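Local coordinates for CRISPR-associated protein, Cse1 family (Acidimicrobium ferrooxidans, PDB 4H3T) that probably serves as the large Cse1 subunit of a type I-E CRISPR Cascade complex, which in relatives helps recognise and bind invading DNA, at residues V20-G25 with A39-G44; V43-D48 with Q208-T213; A55-V60 with I200-P205; L359-V364 with R383-L388. The protein carries 1 engineered substitution. All coordinates share one frame; numbering follows the deposited sequence.

Contact 1 (V20-G25 with A39-G44); sequences VRFRDG and AHTIVG
Arg-21 and Gly-44 form an antiparallel hydrogen-bonded pair, Arg-21 N donating a hydrogen bond of 2.9 Å to Gly-44 O. Arg-21 O instead accepts from Val-43 N at 2.8 Å; two residues of one strand, Val-43 and Gly-44, thus stand opposite the single Arg-21, a classic beta bulge, beyond which Phe-22 pairs with Ile-42. Arg-23 N extends the ladder to Thr-41 O, an almost straight bond of 2.9 Å. The Arg-23 side chain runs on past that carbonyl, bends at chi3 (83°), and hydrogen-bonds through NH1 to His-40 O at 2.9 Å, 20° out of the guanidinium plane. Thr-41 OG1 lies at the ring edge of Phe-22, 3.6 Å from CE1, while Ile-42 CG1 meets the same CE1 and Ile-42 CG2 rests on Val-20 CB. Behind this shell a type I turn from Phe-22 to Gly-25, closed by Gly-25 N to Phe-22 O, carries Arg-23; water 1 bridges Asp-24 N and Thr-41 O, and Leu-38 O is the partner of Thr-41 OG1. Strand 18-22 is the middle of a three-stranded antiparallel sheet: strand 27-30 lines its other edge, with Val-30 against Val-20 and Phe-22, and helix 210-217 brings Leu-210 to Ile-42.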
# COMPACT_ATOMS: atom_id res chain seq x y z
N VAL A 20 0.12 -12.54 13.90
CA VAL A 20 1.03 -11.51 14.39
C VAL A 20 2.37 -12.11 14.72
O VAL A 20 2.50 -13.32 14.89
CB VAL A 20 0.46 -10.74 15.61
CG1 VAL A 20 -0.82 -10.03 15.26
CG2 VAL A 20 0.25 -11.68 16.79
N ARG A 21 3.35 -11.25 14.85
CA ARG A 21 4.68 -11.60 15.31
C ARG A 21 4.91 -10.89 16.66
O ARG A 21 4.70 -9.69 16.76
CB ARG A 21 5.73 -11.17 14.29
CG ARG A 21 7.17 -11.39 14.75
CD ARG A 21 8.08 -10.75 13.71
NE ARG A 21 8.34 -11.63 12.57
CZ ARG A 21 9.21 -12.65 12.57
NH1 ARG A 21 9.90 -12.95 13.67
NH2 ARG A 21 9.38 -13.37 11.48
N PHE A 22 5.25 -11.65 17.69
CA PHE A 22 5.45 -11.14 19.03
C PHE A 22 6.88 -10.64 19.19
O PHE A 22 7.75 -11.07 18.43
CB PHE A 22 5.13 -12.22 20.07
CG PHE A 22 3.65 -12.39 20.30
CD1 PHE A 22 3.00 -11.64 21.26
CD2 PHE A 22 2.90 -13.30 19.55
CE1 PHE A 22 1.63 -11.76 21.46
CE2 PHE A 22 1.55 -13.50 19.82
CZ PHE A 22 0.93 -12.76 20.81
N ARG A 23 7.12 -9.70 20.13
CA ARG A 23 8.46 -9.15 20.40
C ARG A 23 9.44 -10.26 20.86
O ARG A 23 10.62 -10.17 20.56
CB ARG A 23 8.40 -8.02 21.44
CG ARG A 23 7.78 -6.77 20.88
CD ARG A 23 7.40 -5.80 21.98
NE ARG A 23 8.54 -4.99 22.40
CZ ARG A 23 8.55 -4.15 23.43
NH1 ARG A 23 7.45 -3.97 24.16
NH2 ARG A 23 9.65 -3.47 23.73
N ASP A 24 8.96 -11.32 21.54
CA ASP A 24 9.85 -12.45 21.93
C ASP A 24 10.13 -13.46 20.76
O ASP A 24 10.73 -14.52 21.00
CB ASP A 24 9.31 -13.21 23.14
CG ASP A 24 7.96 -13.83 22.95
OD1 ASP A 24 7.52 -13.94 21.78
OD2 ASP A 24 7.32 -14.16 23.97
N GLY A 25 9.61 -13.19 19.56
CA GLY A 25 9.84 -14.04 18.39
C GLY A 25 8.70 -14.97 18.03
O GLY A 25 8.69 -15.48 16.92
N ALA A 39 -1.25 -5.50 22.35
CA ALA A 39 -0.65 -4.68 21.30
C ALA A 39 0.77 -4.17 21.62
O ALA A 39 1.61 -4.14 20.74
CB ALA A 39 -1.55 -3.50 20.99
N HIS A 40 1.08 -3.89 22.90
CA HIS A 40 2.41 -3.43 23.32
C HIS A 40 3.47 -4.56 23.33
O HIS A 40 4.65 -4.28 23.51
CB HIS A 40 2.32 -2.78 24.70
CG HIS A 40 1.83 -3.72 25.76
ND1 HIS A 40 0.57 -4.29 25.70
CD2 HIS A 40 2.49 -4.22 26.83
CE1 HIS A 40 0.49 -5.08 26.77
NE2 HIS A 40 1.61 -5.05 27.48
N THR A 41 3.05 -5.83 23.19
CA THR A 41 3.96 -7.01 23.20
C THR A 41 4.14 -7.56 21.77
O THR A 41 4.91 -8.50 21.55
CB THR A 41 3.39 -8.14 24.12
OG1 THR A 41 2.31 -8.81 23.47
CG2 THR A 41 2.97 -7.65 25.49
N ILE A 42 3.42 -6.98 20.81
CA ILE A 42 3.42 -7.42 19.40
C ILE A 42 4.23 -6.50 18.57
O ILE A 42 4.12 -5.29 18.73
CB ILE A 42 1.93 -7.49 18.92
CG1 ILE A 42 1.18 -8.60 19.73
CG2 ILE A 42 1.81 -7.70 17.44
CD1 ILE A 42 -0.39 -8.58 19.57
N VAL A 43 5.06 -7.06 17.68
CA VAL A 43 5.84 -6.31 16.70
C VAL A 43 4.90 -5.74 15.66
O VAL A 43 4.89 -4.53 15.37
CB VAL A 43 6.96 -7.17 16.03
CG1 VAL A 43 7.69 -6.41 14.89
CG2 VAL A 43 7.97 -7.61 17.07
N GLY A 44 4.08 -6.61 15.12
CA GLY A 44 3.12 -6.25 14.10
C GLY A 44 2.45 -7.44 13.48
O GLY A 44 2.60 -8.57 13.95
O HOH W 1 6.22 -10.58 23.13

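Contact 2 (V43-D48 with Q208-T213); sequences VGFDVD and QTLRET
Val-43 and Gly-44, the bulged pair of edge strand 42-45, meet the start of helix 210-217, a strand edge against an N-capped helix. The close part is backbone against backbone. Val-43 O lies 3.4 Å from Thr-209 C and equally near Leu-210 N, but the angle at that N-H is too poor for a hydrogen bond; Leu-210 N is instead paired with the backbone of Ile-42, one residue earlier. Deeper in, the contact becomes apolar. Leu-210 CD1 approaches the ring of Phe-45 obliquely, 4.1 Å from CE2, the two side chains slanting across one another. Leu-210 gets there with CG anti to its backbone N (chi1 -175°), and Ile-35 of helix 32-37 packs against both residues, while Phe-45 also leans on Leu-56 of helix 52-68. Elsewhere the contact is looser. The Val-43 side chain sets off away from the helix, exposed Gln-208 brings no side-chain atom close to the strand, and beyond Phe-45 the chain departs from the helix altogether. The helix start is organised by its own residues: Thr-209 is the N-cap, its OG1 accepting from Glu-212 N at 3.2 Å, and Glu-212 OE1 accepts a hydrogen bond of 3.0 Å from Gln-208 N, met from above the carboxylate plane. Between strand and helix stands water 2, which donates to Val-43 O and lies 2.8 Å from Thr-213 OG1.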
# COMPACT_ATOMS: atom_id res chain seq x y z
N VAL A 43 5.06 -7.06 17.68
CA VAL A 43 5.84 -6.31 16.70
C VAL A 43 4.90 -5.74 15.66
O VAL A 43 4.89 -4.53 15.37
CB VAL A 43 6.96 -7.17 16.03
CG1 VAL A 43 7.69 -6.41 14.89
CG2 VAL A 43 7.97 -7.61 17.07
N GLY A 44 4.08 -6.61 15.12
CA GLY A 44 3.12 -6.25 14.10
C GLY A 44 2.45 -7.44 13.48
O GLY A 44 2.60 -8.57 13.95
N PHE A 45 1.65 -7.16 12.45
CA PHE A 45 0.97 -8.15 11.65
C PHE A 45 1.96 -9.06 11.00
O PHE A 45 3.03 -8.62 10.71
CB PHE A 45 0.09 -7.50 10.58
CG PHE A 45 -1.19 -6.93 11.13
CD1 PHE A 45 -2.20 -7.77 11.61
CD2 PHE A 45 -1.41 -5.56 11.15
CE1 PHE A 45 -3.37 -7.23 12.14
CE2 PHE A 45 -2.57 -5.03 11.72
CZ PHE A 45 -3.54 -5.85 12.18
N ASP A 46 1.61 -10.33 10.75
CA ASP A 46 2.49 -11.29 10.12
C ASP A 46 1.68 -12.01 9.06
O ASP A 46 1.45 -13.20 9.15
CB ASP A 46 3.01 -12.21 11.21
CG ASP A 46 3.93 -13.29 10.69
OD1 ASP A 46 4.62 -13.04 9.70
OD2 ASP A 46 3.97 -14.38 11.28
N VAL A 47 1.21 -11.27 8.05
CA VAL A 47 0.27 -11.86 7.10
C VAL A 47 0.99 -12.55 5.94
O VAL A 47 2.08 -12.20 5.59
CB VAL A 47 -0.81 -10.87 6.60
CG1 VAL A 47 -1.64 -10.32 7.76
CG2 VAL A 47 -0.20 -9.75 5.80
N ASP A 48 0.24 -13.38 5.26
CA ASP A 48 0.59 -14.31 4.21
C ASP A 48 0.45 -13.70 2.76
O ASP A 48 0.93 -14.27 1.79
CB ASP A 48 -0.40 -15.55 4.39
CG ASP A 48 -1.86 -15.31 4.98
OD1 ASP A 48 -2.87 -15.65 4.26
OD2 ASP A 48 -2.01 -14.70 6.22
N GLN A 208 7.47 0.34 16.04
CA GLN A 208 8.25 -0.80 16.58
C GLN A 208 7.38 -1.87 17.28
O GLN A 208 7.79 -3.02 17.44
CB GLN A 208 9.30 -0.27 17.56
CG GLN A 208 10.47 0.43 16.82
CD GLN A 208 11.38 1.18 17.78
OE1 GLN A 208 11.65 2.37 17.58
NE2 GLN A 208 11.85 0.52 18.84
N THR A 209 6.17 -1.48 17.67
CA THR A 209 5.17 -2.37 18.19
C THR A 209 3.87 -2.05 17.49
O THR A 209 3.72 -0.95 16.89
CB THR A 209 5.05 -2.22 19.71
OG1 THR A 209 4.44 -0.98 19.98
CG2 THR A 209 6.37 -2.33 20.46
N LEU A 210 2.90 -2.96 17.60
CA LEU A 210 1.57 -2.74 17.05
C LEU A 210 0.87 -1.62 17.76
O LEU A 210 0.17 -0.87 17.13
CB LEU A 210 0.71 -4.00 17.15
CG LEU A 210 -0.67 -3.92 16.50
CD1 LEU A 210 -0.59 -3.56 15.00
CD2 LEU A 210 -1.39 -5.19 16.68
N ARG A 211 1.09 -1.44 19.05
CA ARG A 211 0.48 -0.34 19.79
C ARG A 211 0.97 1.00 19.25
O ARG A 211 0.15 1.88 19.02
CB ARG A 211 0.74 -0.45 21.28
CG ARG A 211 0.10 0.65 22.05
CD ARG A 211 -0.00 0.30 23.52
NE ARG A 211 -0.92 1.25 24.16
CZ ARG A 211 -0.61 2.49 24.52
NH1 ARG A 211 0.62 2.95 24.34
NH2 ARG A 211 -1.53 3.28 25.04
N GLU A 212 2.28 1.13 18.97
CA GLU A 212 2.84 2.34 18.34
C GLU A 212 2.26 2.57 16.97
O GLU A 212 1.88 3.68 16.65
CB GLU A 212 4.35 2.25 18.16
CG GLU A 212 5.18 2.31 19.40
CD GLU A 212 6.66 2.42 19.09
OE1 GLU A 212 7.04 2.59 17.90
OE2 GLU A 212 7.46 2.32 20.05
N THR A 213 2.21 1.52 16.13
CA THR A 213 1.61 1.58 14.79
C THR A 213 0.18 2.07 14.85
O THR A 213 -0.22 2.92 14.07
CB THR A 213 1.65 0.19 14.13
OG1 THR A 213 3.03 -0.16 13.98
CG2 THR A 213 0.90 0.12 12.80
O HOH W 2 3.09 -2.92 13.99

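Contact 3 (A55-V60 with I200-P205)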
# COMPACT_ATOMS: atom_id res chain seq x y z
N ALA A 55 -5.94 -4.01 4.88
CA ALA A 55 -7.34 -4.33 5.18
C ALA A 55 -7.54 -4.63 6.65
O ALA A 55 -8.45 -4.04 7.28
CB ALA A 55 -7.81 -5.50 4.30
N LEU A 56 -6.66 -5.43 7.22
CA LEU A 56 -6.75 -5.80 8.64
C LEU A 56 -6.32 -4.61 9.54
O LEU A 56 -6.93 -4.40 10.56
CB LEU A 56 -5.89 -7.01 8.95
CG LEU A 56 -6.39 -8.39 8.33
CD1 LEU A 56 -5.37 -9.46 8.61
CD2 LEU A 56 -7.80 -8.70 8.81
N LEU A 57 -5.37 -3.80 9.10
CA LEU A 57 -4.94 -2.62 9.87
C LEU A 57 -6.08 -1.64 9.99
O LEU A 57 -6.37 -1.18 11.08
CB LEU A 57 -3.72 -1.95 9.27
CG LEU A 57 -3.26 -0.60 9.92
CD1 LEU A 57 -2.87 -0.79 11.37
CD2 LEU A 57 -2.14 0.00 9.17
N ARG A 58 -6.76 -1.34 8.86
CA ARG A 58 -7.90 -0.42 8.87
C ARG A 58 -9.06 -0.95 9.69
O ARG A 58 -9.67 -0.19 10.41
CB ARG A 58 -8.32 -0.05 7.47
CG ARG A 58 -7.27 0.84 6.87
CD ARG A 58 -7.31 0.96 5.40
NE ARG A 58 -8.50 1.62 4.88
CZ ARG A 58 -8.58 2.85 4.41
NH1 ARG A 58 -7.56 3.70 4.56
NH2 ARG A 58 -9.69 3.27 3.83
N LEU A 59 -9.31 -2.25 9.67
CA LEU A 59 -10.35 -2.83 10.53
C LEU A 59 -10.05 -2.57 12.00
O LEU A 59 -10.92 -2.21 12.80
CB LEU A 59 -10.43 -4.35 10.28
CG LEU A 59 -11.27 -5.15 11.36
CD1 LEU A 59 -12.66 -4.80 11.21
CD2 LEU A 59 -11.15 -6.67 11.13
N VAL A 60 -8.83 -2.87 12.38
CA VAL A 60 -8.36 -2.71 13.76
C VAL A 60 -8.34 -1.22 14.17
O VAL A 60 -8.72 -0.90 15.30
CB VAL A 60 -7.00 -3.44 14.01
CG1 VAL A 60 -6.46 -3.16 15.40
CG2 VAL A 60 -7.21 -4.94 13.88
N ILE A 200 -7.32 3.04 -4.24
CA ILE A 200 -6.40 4.06 -3.68
C ILE A 200 -4.94 3.54 -3.63
O ILE A 200 -4.68 2.33 -3.58
CB ILE A 200 -6.81 4.61 -2.28
CG1 ILE A 200 -6.85 3.53 -1.18
CG2 ILE A 200 -8.13 5.35 -2.34
CD1 ILE A 200 -6.62 4.01 0.19
N GLY A 201 -4.04 4.48 -3.58
CA GLY A 201 -2.63 4.25 -3.26
C GLY A 201 -2.53 4.33 -1.74
O GLY A 201 -2.67 5.40 -1.16
N PHE A 202 -2.33 3.18 -1.06
CA PHE A 202 -2.31 3.14 0.43
C PHE A 202 -0.92 3.38 0.98
O PHE A 202 0.05 2.86 0.45
CB PHE A 202 -2.83 1.81 0.87
CG PHE A 202 -2.72 1.51 2.36
CD1 PHE A 202 -3.74 1.85 3.23
CD2 PHE A 202 -1.56 0.96 2.88
CE1 PHE A 202 -3.60 1.61 4.61
CE2 PHE A 202 -1.45 0.67 4.22
CZ PHE A 202 -2.46 1.02 5.08
N VAL A 203 -0.82 4.22 2.01
CA VAL A 203 0.41 4.49 2.71
C VAL A 203 0.07 4.60 4.20
O VAL A 203 -0.87 5.29 4.55
CB VAL A 203 1.22 5.70 2.20
CG1 VAL A 203 0.42 7.02 2.26
CG2 VAL A 203 2.53 5.85 3.00
N ALA A 204 0.84 3.96 5.05
CA ALA A 204 0.62 4.03 6.50
C ALA A 204 1.95 3.81 7.23
O ALA A 204 2.79 3.00 6.82
CB ALA A 204 -0.41 3.01 6.96
N PRO A 205 2.17 4.57 8.30
CA PRO A 205 3.38 4.36 9.07
C PRO A 205 3.27 3.14 9.98
O PRO A 205 2.20 2.79 10.51
CB PRO A 205 3.48 5.65 9.91
CG PRO A 205 2.03 5.97 10.18
CD PRO A 205 1.34 5.66 8.89
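Helix 52-68 packs across one face of the antiparallel sheet of strands 202-206, 359-370 and 375-387 through its edge strand 202-206, and Leu-57 and Arg-58 are the helix residues that reach Phe-202 and Ala-204. The two segment axes pass 11.1 Å apart at a crossing angle of 60°, so the two backbones stay apart and the contact is made by side chains; every touching residue is buried. Leu-57 carries the apolar half: its extended first torsion carries CD2 to the sheet, 4.1 Å from Ala-204 CB and 4.2 Å from Phe-202 CZ. That methyl sits at the edge of the phenyl ring, close to its plane. Arg-58, one residue on, uses its aliphatic part. Its CD lies 3.8 Å from Phe-202 CE1, approaching the ring obliquely, and the two side chains run alongside one another, heading opposite ways. A bend at chi3 (66°) then turns the guanidinium so that its plane stands 76° from the ring, with NH1 4.5 Å from Ile-200 CD1. The charge is buried but provided for: NH1 forms a salt bridge with Asp-298 OD1 and a hydrogen bond with His-300 ND1. These partners probably restrain the rotation of the guanidinium, and the His-300 ring also meets that of Phe-202. Leu-363 of the neighbouring strand 359-370 lies against Phe-202 as well, while Leu-214 of helix 210-217 reaches Leu-57. This is a helix packed on a beta sheet through side chains, here within the buried core of the Cse1 fold.

Contact 4 (L359-V364 with R383-L388); sequences LVSLLV and RLDTPL
Val-360 and Thr-386 pair through two backbone bonds, Thr-386 N to Val-360 O at 2.8 Å and Val-360 N to Thr-386 O at 3.1 Å. Two residues on, Leu-362 N gives to Leu-384 O (2.8 Å) and Leu-384 N returns to Leu-362 O (3.0 Å). Leu-384 O is gripped twice: Thr-386 OG1 donates to it from the face of the carbonyl plane opposite Leu-362 N, so the buried hydroxyl is satisfied within its own strand. Set anti to the carbonyl carbon (chi1 -52°), Thr-386 OG1 also lies 3.6 Å from Leu-362 CD1. In the non-hydrogen-bonded pairs, CA-H groups of Leu-359, Ser-361 and Arg-383 make longer contacts with carbonyls, the closest from Arg-383 CA to Leu-362 O at 3.3 Å. Asp-385 OD1 lies 3.4 Å from Ser-361 CB. Arg-383 is modelled in two positions, so the packing of its guanidinium on Leu-363 CD1 and its salt bridge from NH1 to Glu-53 remain doubtful. These strands, 359-370 and 375-387, form a beta hairpin; strand 202-206 pairs along the other edge of 359-370, helix 445-473 packs on Leu-384 and touches Asp-385 through Thr-472, and helix 344-350 packs on Leu-362 and Leu-388.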
# COMPACT_ATOMS: atom_id res chain seq x y z
N LEU A 359 12.20 7.64 13.29
CA LEU A 359 11.88 6.92 12.08
C LEU A 359 10.59 6.18 12.18
O LEU A 359 10.15 5.81 13.28
CB LEU A 359 12.95 5.87 11.73
CG LEU A 359 14.39 6.36 11.61
CD1 LEU A 359 15.30 5.49 12.43
CD2 LEU A 359 14.83 6.34 10.15
N VAL A 360 9.98 5.98 11.03
CA VAL A 360 8.79 5.12 10.84
C VAL A 360 9.05 4.32 9.63
O VAL A 360 9.74 4.77 8.71
CB VAL A 360 7.44 5.85 10.75
CG1 VAL A 360 7.07 6.47 12.10
CG2 VAL A 360 7.43 6.89 9.63
N SER A 361 8.43 3.16 9.57
CA SER A 361 8.50 2.34 8.39
C SER A 361 7.18 2.56 7.61
O SER A 361 6.09 2.22 8.11
CB SER A 361 8.69 0.90 8.83
OG SER A 361 8.54 0.05 7.71
N LEU A 362 7.28 3.11 6.39
CA LEU A 362 6.09 3.41 5.62
C LEU A 362 5.70 2.21 4.80
O LEU A 362 6.48 1.78 3.97
CB LEU A 362 6.32 4.62 4.70
CG LEU A 362 6.62 5.92 5.37
CD1 LEU A 362 6.79 6.98 4.35
CD2 LEU A 362 5.51 6.31 6.43
N LEU A 363 4.52 1.68 5.03
CA LEU A 363 3.97 0.56 4.27
C LEU A 363 3.25 1.16 3.10
O LEU A 363 2.36 1.96 3.32
CB LEU A 363 3.02 -0.25 5.14
CG LEU A 363 2.17 -1.35 4.45
CD1 LEU A 363 3.02 -2.38 3.73
CD2 LEU A 363 1.30 -2.01 5.46
N VAL A 364 3.58 0.78 1.88
CA VAL A 364 2.90 1.27 0.69
C VAL A 364 2.31 0.13 -0.09
O VAL A 364 3.04 -0.83 -0.41
CB VAL A 364 4.03 2.01 -0.13
CG1 VAL A 364 3.60 2.44 -1.49
CG2 VAL A 364 4.57 3.21 0.64
N ARG A 383 7.92 -1.50 1.91
CA ARG A 383 8.21 -0.88 3.16
C ARG A 383 9.44 -0.01 3.00
O ARG A 383 10.41 -0.43 2.36
CB ARG A 383 8.42 -1.98 4.21
CG ARG A 383 7.38 -3.09 4.09
CD ARG A 383 7.37 -4.04 5.27
NE ARG A 383 6.43 -3.61 6.28
CZ ARG A 383 5.21 -4.09 6.49
NH1 ARG A 383 4.46 -3.59 7.46
NH2 ARG A 383 4.73 -5.08 5.74
N LEU A 384 9.36 1.24 3.49
CA LEU A 384 10.47 2.15 3.42
C LEU A 384 10.72 2.76 4.79
O LEU A 384 9.88 3.49 5.29
CB LEU A 384 10.19 3.22 2.37
CG LEU A 384 11.37 4.18 2.08
CD1 LEU A 384 12.62 3.44 1.50
CD2 LEU A 384 10.94 5.30 1.18
N ASP A 385 11.90 2.54 5.36
CA ASP A 385 12.32 3.18 6.62
C ASP A 385 12.62 4.67 6.38
O ASP A 385 13.54 5.04 5.60
CB ASP A 385 13.51 2.44 7.25
CG ASP A 385 13.18 1.08 7.88
OD1 ASP A 385 12.04 0.91 8.39
OD2 ASP A 385 14.09 0.21 7.97
N THR A 386 11.75 5.53 6.91
CA THR A 386 11.75 6.94 6.62
C THR A 386 11.89 7.84 7.90
O THR A 386 11.00 7.82 8.78
CB THR A 386 10.44 7.32 5.84
OG1 THR A 386 10.30 6.46 4.69
CG2 THR A 386 10.50 8.77 5.32
N PRO A 387 12.92 8.71 7.90
CA PRO A 387 13.06 9.66 9.01
C PRO A 387 11.96 10.68 9.04
O PRO A 387 11.51 11.16 7.96
CB PRO A 387 14.38 10.40 8.67
CG PRO A 387 15.07 9.56 7.73
CD PRO A 387 14.05 8.83 6.96
N LEU A 388 11.52 11.03 10.25
CA LEU A 388 10.54 12.09 10.36
C LEU A 388 11.14 13.39 9.83
O LEU A 388 10.42 14.22 9.28
CB LEU A 388 10.05 12.28 11.82
CG LEU A 388 8.80 11.53 12.14
CD1 LEU A 388 9.01 10.06 11.94
CD2 LEU A 388 8.30 11.88 13.57

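Overall arrangement
From the N terminus, contact 1 closes first, folding strand 42-45 back on strand 18-22 after a short excursion through strand 27-30 and helix 32-37. Contact 2 starts on the same strand, sharing Val-43 and Gly-44, and closes a loop of some 160 residues at helix 210-217. Within that long loop lies contact 3, joining helix 52-68 to strand 202-206, the elements that follow strand 42-45 and precede helix 210-217. Phe-45 and Leu-57 pack where contacts 2 and 3 meet. Contact 4 comes later as a separate hairpin, yet Leu-363 pairs with Ala-204, so contacts 3 and 4 share one sheet. Together they connect the small N-terminal sheet to the sheet of strands 202-206, 359-370 and 375-387.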